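Local coordinates for uncharacterized protein Rv3404c/MT3512 (Mycobacterium tuberculosis, PDB 4PZU) that is of unknown function but belongs to the formyl transferase family, with a Rossmann-like N-terminal domain and an N-formyltransferase-type C-terminal dimerization domain, at residues Ile25-Asp30 with Leu79-His84; Gly127-Glu132 with Gly140-Gln145; Ala144-Ala149 with Arg168-Glu173. All coordinates share one frame; numbering follows the deposited sequence.

Contact 1 (Ile25-Asp30 with Leu79-His84)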
loop_
_atom_site.group_PDB
_atom_site.type_symbol
_atom_site.label_atom_id
_atom_site.label_comp_id
_atom_site.label_asym_id
_atom_site.label_seq_id
_atom_site.Cartn_x
_atom_site.Cartn_y
_atom_site.Cartn_z
ATOM N N ILE A 25 28.888 -10.900 -32.146
ATOM C CA ILE A 25 28.383 -10.973 -30.761
ATOM C C ILE A 25 27.124 -11.818 -30.595
ATOM O O ILE A 25 26.157 -11.710 -31.379
ATOM C CB ILE A 25 28.097 -9.569 -30.197
ATOM C CG1 ILE A 25 29.316 -8.650 -30.433
ATOM C CG2 ILE A 25 27.702 -9.610 -28.701
ATOM C CD1 ILE A 25 29.094 -7.180 -30.060
ATOM N N LEU A 26 27.134 -12.633 -29.543
ATOM C CA LEU A 26 25.926 -13.312 -29.100
ATOM C C LEU A 26 25.439 -12.667 -27.815
ATOM O O LEU A 26 26.151 -12.676 -26.805
ATOM C CB LEU A 26 26.197 -14.815 -28.856
ATOM C CG LEU A 26 25.054 -15.687 -28.289
ATOM C CD1 LEU A 26 23.791 -15.725 -29.145
ATOM C CD2 LEU A 26 25.546 -17.108 -27.991
ATOM N N ILE A 27 24.235 -12.112 -27.859
ATOM C CA ILE A 27 23.542 -11.685 -26.645
ATOM C C ILE A 27 22.593 -12.783 -26.176
ATOM O O ILE A 27 21.884 -13.409 -26.987
ATOM C CB ILE A 27 22.826 -10.331 -26.846
ATOM C CG1 ILE A 27 23.903 -9.231 -27.010
ATOM C CG2 ILE A 27 21.925 -10.017 -25.665
ATOM C CD1 ILE A 27 23.386 -7.867 -27.434
ATOM N N LEU A 28 22.627 -13.062 -24.868
ATOM C CA LEU A 28 21.645 -13.948 -24.223
ATOM C C LEU A 28 20.940 -13.179 -23.120
ATOM O O LEU A 28 21.603 -12.562 -22.270
ATOM C CB LEU A 28 22.342 -15.151 -23.579
ATOM C CG LEU A 28 23.067 -16.045 -24.571
ATOM C CD1 LEU A 28 24.103 -16.907 -23.832
ATOM C CD2 LEU A 28 22.057 -16.922 -25.319
ATOM N N THR A 29 19.616 -13.204 -23.126
ATOM C CA THR A 29 18.880 -12.735 -21.959
ATOM C C THR A 29 17.474 -13.260 -21.959
ATOM O O THR A 29 16.891 -13.525 -23.045
ATOM C CB THR A 29 18.910 -11.195 -21.816
ATOM O OG1 THR A 29 18.222 -10.828 -20.633
ATOM C CG2 THR A 29 18.241 -10.470 -23.026
ATOM N N ASP A 30 16.928 -13.413 -20.756
ATOM C CA ASP A 30 15.556 -13.850 -20.589
ATOM C C ASP A 30 14.695 -12.676 -20.174
ATOM O O ASP A 30 13.456 -12.768 -20.092
ATOM C CB ASP A 30 15.472 -14.994 -19.568
ATOM C CG ASP A 30 15.891 -16.347 -20.168
ATOM O OD1 ASP A 30 16.349 -16.381 -21.322
ATOM O OD2 ASP A 30 15.757 -17.394 -19.487
ATOM N N LEU A 79 32.301 -12.747 -28.971
ATOM C CA LEU A 79 31.945 -12.259 -27.645
ATOM C C LEU A 79 30.563 -12.766 -27.309
ATOM O O LEU A 79 29.652 -12.758 -28.174
ATOM C CB LEU A 79 32.004 -10.727 -27.587
ATOM C CG LEU A 79 31.345 -10.001 -26.402
ATOM C CD1 LEU A 79 32.219 -10.049 -25.138
ATOM C CD2 LEU A 79 31.076 -8.567 -26.742
ATOM N N VAL A 80 30.408 -13.194 -26.057
ATOM C CA VAL A 80 29.104 -13.540 -25.511
ATOM C C VAL A 80 28.788 -12.517 -24.430
ATOM O O VAL A 80 29.537 -12.343 -23.453
ATOM C CB VAL A 80 29.033 -14.983 -24.937
ATOM C CG1 VAL A 80 27.689 -15.212 -24.305
ATOM C CG2 VAL A 80 29.234 -16.046 -26.028
ATOM N N LEU A 81 27.676 -11.824 -24.626
ATOM C CA LEU A 81 27.279 -10.760 -23.721
ATOM C C LEU A 81 25.892 -11.111 -23.157
ATOM O O LEU A 81 24.912 -11.116 -23.896
ATOM C CB LEU A 81 27.277 -9.400 -24.477
ATOM C CG LEU A 81 26.772 -8.156 -23.722
ATOM C CD1 LEU A 81 27.643 -7.971 -22.502
ATOM C CD2 LEU A 81 26.770 -6.887 -24.598
ATOM N N SER A 82 25.805 -11.440 -21.869
ATOM C CA SER A 82 24.508 -11.810 -21.294
ATOM C C SER A 82 23.970 -10.697 -20.435
ATOM O O SER A 82 24.736 -9.856 -19.943
ATOM C CB SER A 82 24.635 -13.109 -20.478
ATOM O OG SER A 82 25.555 -12.915 -19.422
ATOM N N PHE A 83 22.655 -10.682 -20.230
ATOM C CA PHE A 83 22.043 -9.678 -19.364
ATOM C C PHE A 83 21.203 -10.404 -18.304
ATOM O O PHE A 83 20.354 -11.221 -18.681
ATOM C CB PHE A 83 21.097 -8.772 -20.183
ATOM C CG PHE A 83 21.800 -7.854 -21.165
ATOM C CD1 PHE A 83 22.342 -8.352 -22.346
ATOM C CD2 PHE A 83 21.910 -6.479 -20.900
ATOM C CE1 PHE A 83 22.981 -7.516 -23.229
ATOM C CE2 PHE A 83 22.569 -5.625 -21.800
ATOM C CZ PHE A 83 23.108 -6.145 -22.964
ATOM N N HIS A 84 21.425 -10.098 -17.014
ATOM C CA HIS A 84 20.642 -10.668 -15.911
ATOM C C HIS A 84 20.770 -12.203 -15.857
ATOM O O HIS A 84 19.844 -12.902 -15.454
ATOM C CB HIS A 84 19.130 -10.294 -15.985
ATOM C CG HIS A 84 18.859 -8.834 -16.154
ATOM N ND1 HIS A 84 17.625 -8.271 -15.893
ATOM C CD2 HIS A 84 19.652 -7.823 -16.582
ATOM C CE1 HIS A 84 17.678 -6.977 -16.124
ATOM N NE2 HIS A 84 18.900 -6.677 -16.549
HETATM O O HOH W 1 18.375 -13.360 -18.443
#
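Leu79 opens the pairing of two parallel strands: its O receives the N-H of Leu26 at 2.9 Å, and its CD2 lies beside Ile25, 4.0 Å from Ile25 CG2, both side chains pointing the same way. Val80 turns to the other face of the sheet, where its CG1 meets Leu28 CD1 at 4.0 Å; Phe89 packs on Val80, and Tyr51 on Leu26 and Leu28. Leu81 is held from both its backbone polar atoms. Its N gives a nearly straight bond to Leu26 O (2.8 Å), while its O takes Leu28 N at 3.2 Å, with the donor tilted 33° out of the carbonyl plane; the CB of Leu81 packs loosely against Ile27 CG1. Ser82 shares the face of Val80 and Leu28, and its hydroxyl turns to Asn101 on the next strand. Phe83 returns to the face of Ile25 and Ile27. Its N bonds to Leu28 O at 3.0 Å, and its CE1 lies 3.6 Å from Ile27 CG2, the two side chains crossing at a slant. Ile27 CG2 gets there by standing anti to the backbone N, with CG1 beside that N (chi1 -68°). Thr29 adds a side-chain bond: OG1, anti to its own N at chi1 -178°, donates to Phe83 O at 2.9 Å from above the carbonyl plane. A water accepts from Asp30 N and donates to the same Phe83 O. Strand 25-29 lies between strands 79-83 and 48-51 in the doubly wound Rossmann-like sheet, with helices 32-45 and 156-180 covering the Ile25, Ile27 and Phe83 side. Within this core the pairing rests on backbone bonds and hydrocarbon packing, and a threonine hydroxyl and one water both donate to Phe83 O.

Contact 2 (Gly127-Glu132 with Gly140-Gln145)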
loop_
_atom_site.group_PDB
_atom_site.type_symbol
_atom_site.label_atom_id
_atom_site.label_comp_id
_atom_site.label_asym_id
_atom_site.label_seq_id
_atom_site.Cartn_x
_atom_site.Cartn_y
_atom_site.Cartn_z
ATOM N N GLY A 127 22.563 -1.046 -7.992
ATOM C CA GLY A 127 23.058 -0.397 -9.196
ATOM C C GLY A 127 23.151 -1.429 -10.295
ATOM O O GLY A 127 22.476 -2.449 -10.236
ATOM N N VAL A 128 23.953 -1.138 -11.312
ATOM C CA VAL A 128 24.149 -2.057 -12.442
ATOM C C VAL A 128 25.659 -2.273 -12.595
ATOM O O VAL A 128 26.432 -1.304 -12.450
ATOM C CB VAL A 128 23.611 -1.450 -13.757
ATOM C CG1 VAL A 128 23.852 -2.420 -14.922
ATOM C CG2 VAL A 128 22.131 -1.149 -13.604
ATOM N N THR A 129 26.069 -3.519 -12.884
ATOM C CA THR A 129 27.485 -3.882 -12.976
ATOM C C THR A 129 27.697 -4.703 -14.238
ATOM O O THR A 129 26.951 -5.667 -14.528
ATOM C CB THR A 129 27.917 -4.749 -11.779
ATOM O OG1 THR A 129 27.566 -4.098 -10.560
ATOM C CG2 THR A 129 29.426 -5.042 -11.809
ATOM N N ILE A 130 28.676 -4.294 -15.022
ATOM C CA ILE A 130 29.040 -5.031 -16.239
ATOM C C ILE A 130 30.329 -5.702 -15.847
ATOM O O ILE A 130 31.268 -5.030 -15.412
ATOM C CB ILE A 130 29.312 -4.080 -17.422
ATOM C CG1 ILE A 130 28.108 -3.188 -17.682
ATOM C CG2 ILE A 130 29.640 -4.879 -18.691
ATOM C CD1 ILE A 130 28.313 -2.168 -18.802
ATOM N N HIS A 131 30.381 -7.021 -15.931
ATOM C CA HIS A 131 31.566 -7.719 -15.435
ATOM C C HIS A 131 31.914 -8.920 -16.311
ATOM O O HIS A 131 31.043 -9.479 -17.022
ATOM C CB HIS A 131 31.349 -8.192 -14.017
ATOM C CG HIS A 131 30.183 -9.111 -13.888
ATOM N ND1 HIS A 131 30.314 -10.486 -13.877
ATOM C CD2 HIS A 131 28.857 -8.856 -13.846
ATOM C CE1 HIS A 131 29.117 -11.037 -13.806
ATOM N NE2 HIS A 131 28.218 -10.068 -13.766
ATOM N N GLU A 132 33.185 -9.300 -16.253
ATOM C CA GLU A 132 33.625 -10.539 -16.873
ATOM C C GLU A 132 33.025 -11.714 -16.113
ATOM O O GLU A 132 32.864 -11.653 -14.901
ATOM C CB GLU A 132 35.162 -10.583 -16.986
ATOM C CG GLU A 132 35.642 -9.495 -17.953
ATOM C CD GLU A 132 37.077 -9.645 -18.400
ATOM O OE1 GLU A 132 37.940 -9.850 -17.531
ATOM O OE2 GLU A 132 37.317 -9.515 -19.635
ATOM N N GLY A 140 33.545 -11.760 -10.499
ATOM C CA GLY A 140 34.397 -11.619 -11.681
ATOM C C GLY A 140 34.731 -10.175 -11.964
ATOM O O GLY A 140 34.023 -9.286 -11.529
ATOM N N PRO A 141 35.850 -9.944 -12.669
ATOM C CA PRO A 141 36.344 -8.582 -12.784
ATOM C C PRO A 141 35.314 -7.625 -13.392
ATOM O O PRO A 141 34.659 -7.936 -14.401
ATOM C CB PRO A 141 37.631 -8.730 -13.634
ATOM C CG PRO A 141 38.082 -10.131 -13.349
ATOM C CD PRO A 141 36.816 -10.943 -13.174
ATOM N N ILE A 142 35.182 -6.476 -12.742
ATOM C CA ILE A 142 34.180 -5.490 -13.076
ATOM C C ILE A 142 34.715 -4.611 -14.175
ATOM O O ILE A 142 35.804 -4.045 -14.056
ATOM C CB ILE A 142 33.804 -4.661 -11.820
ATOM C CG1 ILE A 142 33.172 -5.604 -10.792
ATOM C CG2 ILE A 142 32.942 -3.448 -12.211
ATOM C CD1 ILE A 142 32.838 -4.993 -9.455
ATOM N N ILE A 143 33.965 -4.520 -15.260
ATOM C CA ILE A 143 34.322 -3.613 -16.341
ATOM C C ILE A 143 33.830 -2.185 -16.046
ATOM O O ILE A 143 34.561 -1.211 -16.239
ATOM C CB ILE A 143 33.749 -4.120 -17.662
ATOM C CG1 ILE A 143 34.455 -5.434 -18.038
ATOM C CG2 ILE A 143 33.858 -3.039 -18.755
ATOM C CD1 ILE A 143 33.644 -6.292 -18.984
ATOM N N ALA A 144 32.580 -2.066 -15.595
ATOM C CA ALA A 144 32.065 -0.796 -15.110
ATOM C C ALA A 144 30.854 -1.048 -14.224
ATOM O O ALA A 144 30.155 -2.054 -14.388
ATOM C CB ALA A 144 31.674 0.110 -16.272
ATOM N N GLN A 145 30.596 -0.115 -13.310
ATOM C CA GLN A 145 29.365 -0.138 -12.522
ATOM C C GLN A 145 28.914 1.272 -12.188
ATOM O O GLN A 145 29.696 2.213 -12.277
ATOM C CB GLN A 145 29.522 -0.985 -11.241
ATOM C CG GLN A 145 30.637 -0.556 -10.281
ATOM C CD GLN A 145 30.852 -1.592 -9.175
ATOM O OE1 GLN A 145 30.070 -2.552 -9.044
ATOM N NE2 GLN A 145 31.878 -1.410 -8.382
#
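Ile130 and Ala144 form the hydrogen-bonded pair of an antiparallel hairpin, and the register slips by one between Ile130 and His131, making a classic beta bulge in which Ile143 and Ala144 both face Ile130. Ile130 N gives a nearly straight bond to Ala144 O (2.8 Å), while Ile130 O takes two donors, Ile143 N at 2.7 Å and Ala144 N at 3.2 Å. Past the bulge, Glu132 N bonds to Pro141 O at 2.7 Å. On one face Thr129 turns CG2 toward Ile142, 3.9 Å from Ile142 CG2; OG1 stands beside the backbone N (chi1 -53°), which puts CG2 anti to it, and OG1 is hydrogen-bonded to Gly105 O and Asn107 N. His131 CB comes within 3.3 Å of Pro141 O. Its CG sits between backbone N and carbonyl carbon, and the ring leads away to bond Asn101 through NE2, while ND1 donates to Glu132 O at 3.0 Å, from above the carbonyl plane. Toward the end of the pairing the extended Glu132 chain crosses Ile143 at about a right angle, CG 3.9 Å from Ile143 CD1, and also crosses the Pro141 ring; its OE2 goes to Tyr183. The CA of Gly140 makes a CA-H...O contact with Glu132 O. Strand 142-148 is the outermost of the six strands of the sheet within this chain, with 126-132 next to it. Two donors on one carbonyl keep the paired backbone bonded through the slip, and both nitrogens of the imidazole are engaged, which would fix the rotation of the ring.

Contact 3 (Ala144-Ala149 with Arg168-Glu173)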
loop_
_atom_site.group_PDB
_atom_site.type_symbol
_atom_site.label_atom_id
_atom_site.label_comp_id
_atom_site.label_asym_id
_atom_site.label_seq_id
_atom_site.Cartn_x
_atom_site.Cartn_y
_atom_site.Cartn_z
ATOM N N ALA A 144 32.580 -2.066 -15.595
ATOM C CA ALA A 144 32.065 -0.796 -15.110
ATOM C C ALA A 144 30.854 -1.048 -14.224
ATOM O O ALA A 144 30.155 -2.054 -14.388
ATOM C CB ALA A 144 31.674 0.110 -16.272
ATOM N N GLN A 145 30.596 -0.115 -13.310
ATOM C CA GLN A 145 29.365 -0.138 -12.522
ATOM C C GLN A 145 28.914 1.272 -12.188
ATOM O O GLN A 145 29.696 2.213 -12.277
ATOM C CB GLN A 145 29.522 -0.985 -11.241
ATOM C CG GLN A 145 30.637 -0.556 -10.281
ATOM C CD GLN A 145 30.852 -1.592 -9.175
ATOM O OE1 GLN A 145 30.070 -2.552 -9.044
ATOM N NE2 GLN A 145 31.878 -1.410 -8.382
ATOM N N ARG A 146 27.638 1.400 -11.812
ATOM C CA ARG A 146 27.041 2.682 -11.484
ATOM C C ARG A 146 25.962 2.429 -10.443
ATOM O O ARG A 146 25.150 1.547 -10.606
ATOM C CB ARG A 146 26.442 3.361 -12.738
ATOM C CG ARG A 146 25.941 4.801 -12.481
ATOM C CD ARG A 146 25.824 5.633 -13.769
ATOM N NE ARG A 146 27.113 5.695 -14.431
ATOM C CZ ARG A 146 27.314 5.998 -15.710
ATOM N NH1 ARG A 146 26.309 6.294 -16.530
ATOM N NH2 ARG A 146 28.546 5.977 -16.177
ATOM N N GLU A 147 25.972 3.214 -9.380
ATOM C CA GLU A 147 25.010 3.107 -8.284
ATOM C C GLU A 147 23.645 3.725 -8.629
ATOM O O GLU A 147 23.547 4.654 -9.437
ATOM C CB GLU A 147 25.611 3.810 -7.029
ATOM C CG GLU A 147 24.598 4.025 -5.905
ATOM C CD GLU A 147 25.234 4.339 -4.566
ATOM O OE1 GLU A 147 26.419 4.767 -4.554
ATOM O OE2 GLU A 147 24.534 4.110 -3.534
ATOM N N CYS A 148 22.590 3.222 -8.003
ATOM C CA CYS A 148 21.268 3.788 -8.174
ATOM C C CYS A 148 20.819 4.136 -6.758
ATOM O O CYS A 148 20.864 3.268 -5.876
ATOM C CB CYS A 148 20.345 2.707 -8.776
ATOM S SG CYS A 148 18.596 3.189 -8.832
ATOM N N ALA A 149 20.432 5.375 -6.499
ATOM C CA ALA A 149 20.044 5.732 -5.128
ATOM C C ALA A 149 18.684 5.061 -4.779
ATOM O O ALA A 149 17.877 4.752 -5.655
ATOM C CB ALA A 149 20.016 7.241 -4.937
ATOM N N ARG A 168 20.649 0.733 -19.410
ATOM C CA ARG A 168 20.760 1.181 -20.794
ATOM C C ARG A 168 21.840 2.283 -20.913
ATOM O O ARG A 168 22.673 2.233 -21.828
ATOM C CB ARG A 168 19.402 1.665 -21.309
ATOM C CG ARG A 168 19.460 2.296 -22.705
ATOM C CD ARG A 168 18.073 2.757 -23.229
ATOM N NE ARG A 168 17.220 1.566 -23.443
ATOM C CZ ARG A 168 17.056 0.944 -24.628
ATOM N NH1 ARG A 168 17.664 1.417 -25.729
ATOM N NH2 ARG A 168 16.284 -0.135 -24.714
ATOM N N GLU A 169 21.831 3.238 -19.978
ATOM C CA GLU A 169 22.839 4.300 -19.955
ATOM C C GLU A 169 24.255 3.747 -19.906
ATOM O O GLU A 169 25.120 4.189 -20.652
ATOM C CB GLU A 169 22.655 5.241 -18.747
ATOM C CG GLU A 169 21.361 6.038 -18.845
ATOM C CD GLU A 169 20.954 6.739 -17.540
ATOM O OE1 GLU A 169 21.899 7.087 -16.732
ATOM O OE2 GLU A 169 19.677 6.907 -17.363
ATOM N N LEU A 170 24.485 2.832 -18.982
ATOM C CA LEU A 170 25.839 2.305 -18.738
ATOM C C LEU A 170 26.309 1.429 -19.913
ATOM O O LEU A 170 27.415 1.573 -20.412
ATOM C CB LEU A 170 25.853 1.518 -17.418
ATOM C CG LEU A 170 27.216 1.149 -16.799
ATOM C CD1 LEU A 170 27.967 2.415 -16.324
ATOM C CD2 LEU A 170 27.003 0.194 -15.624
ATOM N N VAL A 171 25.440 0.538 -20.380
ATOM C CA VAL A 171 25.823 -0.355 -21.460
ATOM C C VAL A 171 26.107 0.438 -22.754
ATOM O O VAL A 171 27.088 0.160 -23.459
ATOM C CB VAL A 171 24.753 -1.448 -21.694
ATOM C CG1 VAL A 171 25.078 -2.266 -22.939
ATOM C CG2 VAL A 171 24.647 -2.387 -20.487
ATOM N N LEU A 172 25.265 1.419 -23.079
ATOM C CA LEU A 172 25.543 2.262 -24.240
ATOM C C LEU A 172 26.875 2.982 -24.075
ATOM O O LEU A 172 27.618 3.107 -25.046
ATOM C CB LEU A 172 24.417 3.255 -24.544
ATOM C CG LEU A 172 23.114 2.636 -25.073
ATOM C CD1 LEU A 172 21.945 3.629 -25.011
ATOM C CD2 LEU A 172 23.273 2.006 -26.454
ATOM N N GLU A 173 27.165 3.460 -22.861
ATOM C CA GLU A 173 28.398 4.196 -22.642
ATOM C C GLU A 173 29.633 3.310 -22.892
ATOM O O GLU A 173 30.610 3.730 -23.536
ATOM C CB GLU A 173 28.425 4.845 -21.248
ATOM C CG GLU A 173 29.715 5.602 -21.031
ATOM C CD GLU A 173 29.884 6.190 -19.655
ATOM O OE1 GLU A 173 28.878 6.416 -18.945
ATOM O OE2 GLU A 173 31.061 6.470 -19.311
#
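This is a strand-to-helix packing contact on the surface of the Rossmann-like domain: edge strand 142-148 lies against helix 156-180, which covers one face of the sheet. The two run roughly antiparallel, at 158°, with their axes 9.2 Å apart at closest. Leu170 is the buried centre. Its two methyls divide the work: CD2 reaches down to the strand backbone, 3.9 Å from Gln145 CA, while CD1 touches Ala144 CB and the side chain of Arg146. Val171, next on the helix, packs against Ile130 of the neighbouring strand, and Leu170 touches Ile130 as well, so the leucine spans the last two strands of the sheet. Arg146 closes the contact toward solvent. It leaves the strand with CG anti to the backbone N (chi1 -173°), bends at chi3 and slides past Leu170 in the opposite direction, laying one guanidinium face over the leucine tip; Leu170 CD1 stands 3.5 Å above the plane, offset toward the rim, and is 3.6 Å from Arg146 NH2. The aliphatic stem joins in through CB, 4.0 Å from Leu170 CD1. Hydrophobic packing beneath and charge at the edge are thus combined in one residue. Glu173, one helical turn beyond Leu170, has an extended chain that crosses the arginine at about a right angle; its OE1 lies in the plane of the guanidinium, at its edge, with the carboxylate turned away from that plane. Glu169, a turn before Glu173, brings OE1 to 4.5 Å from Arg146 NH1, beyond a salt bridge but near enough that its charge would probably add to the attraction. The salt bridge itself runs from Arg146 NH2 to Glu173 OE1, 2.8 Å long and nearly straight, entering on the syn side but 33° out of the carboxylate plane.

From the N terminus, contact 1 comes first: strand 25-29 pairs with strand 79-83 across a connection that carries helix 32-45, strand 48-51 and helix 70-76. Contact 2 follows after strand 98-103 and closes a short hairpin. Contact 3 then turns the chain back through helix 156-180. Contact 1 closes before the others open; contacts 2 and 3 join end to end, sharing Ala144 and Gln145. Their centres are about 9 Å apart, and a probable hydrogen bond joins Val128 N to Arg146 O. Contact 1, in the sheet interior, meets contact 3 where Phe83 touches Val171. Together they tie sheet interior, sheet edge and covering helix.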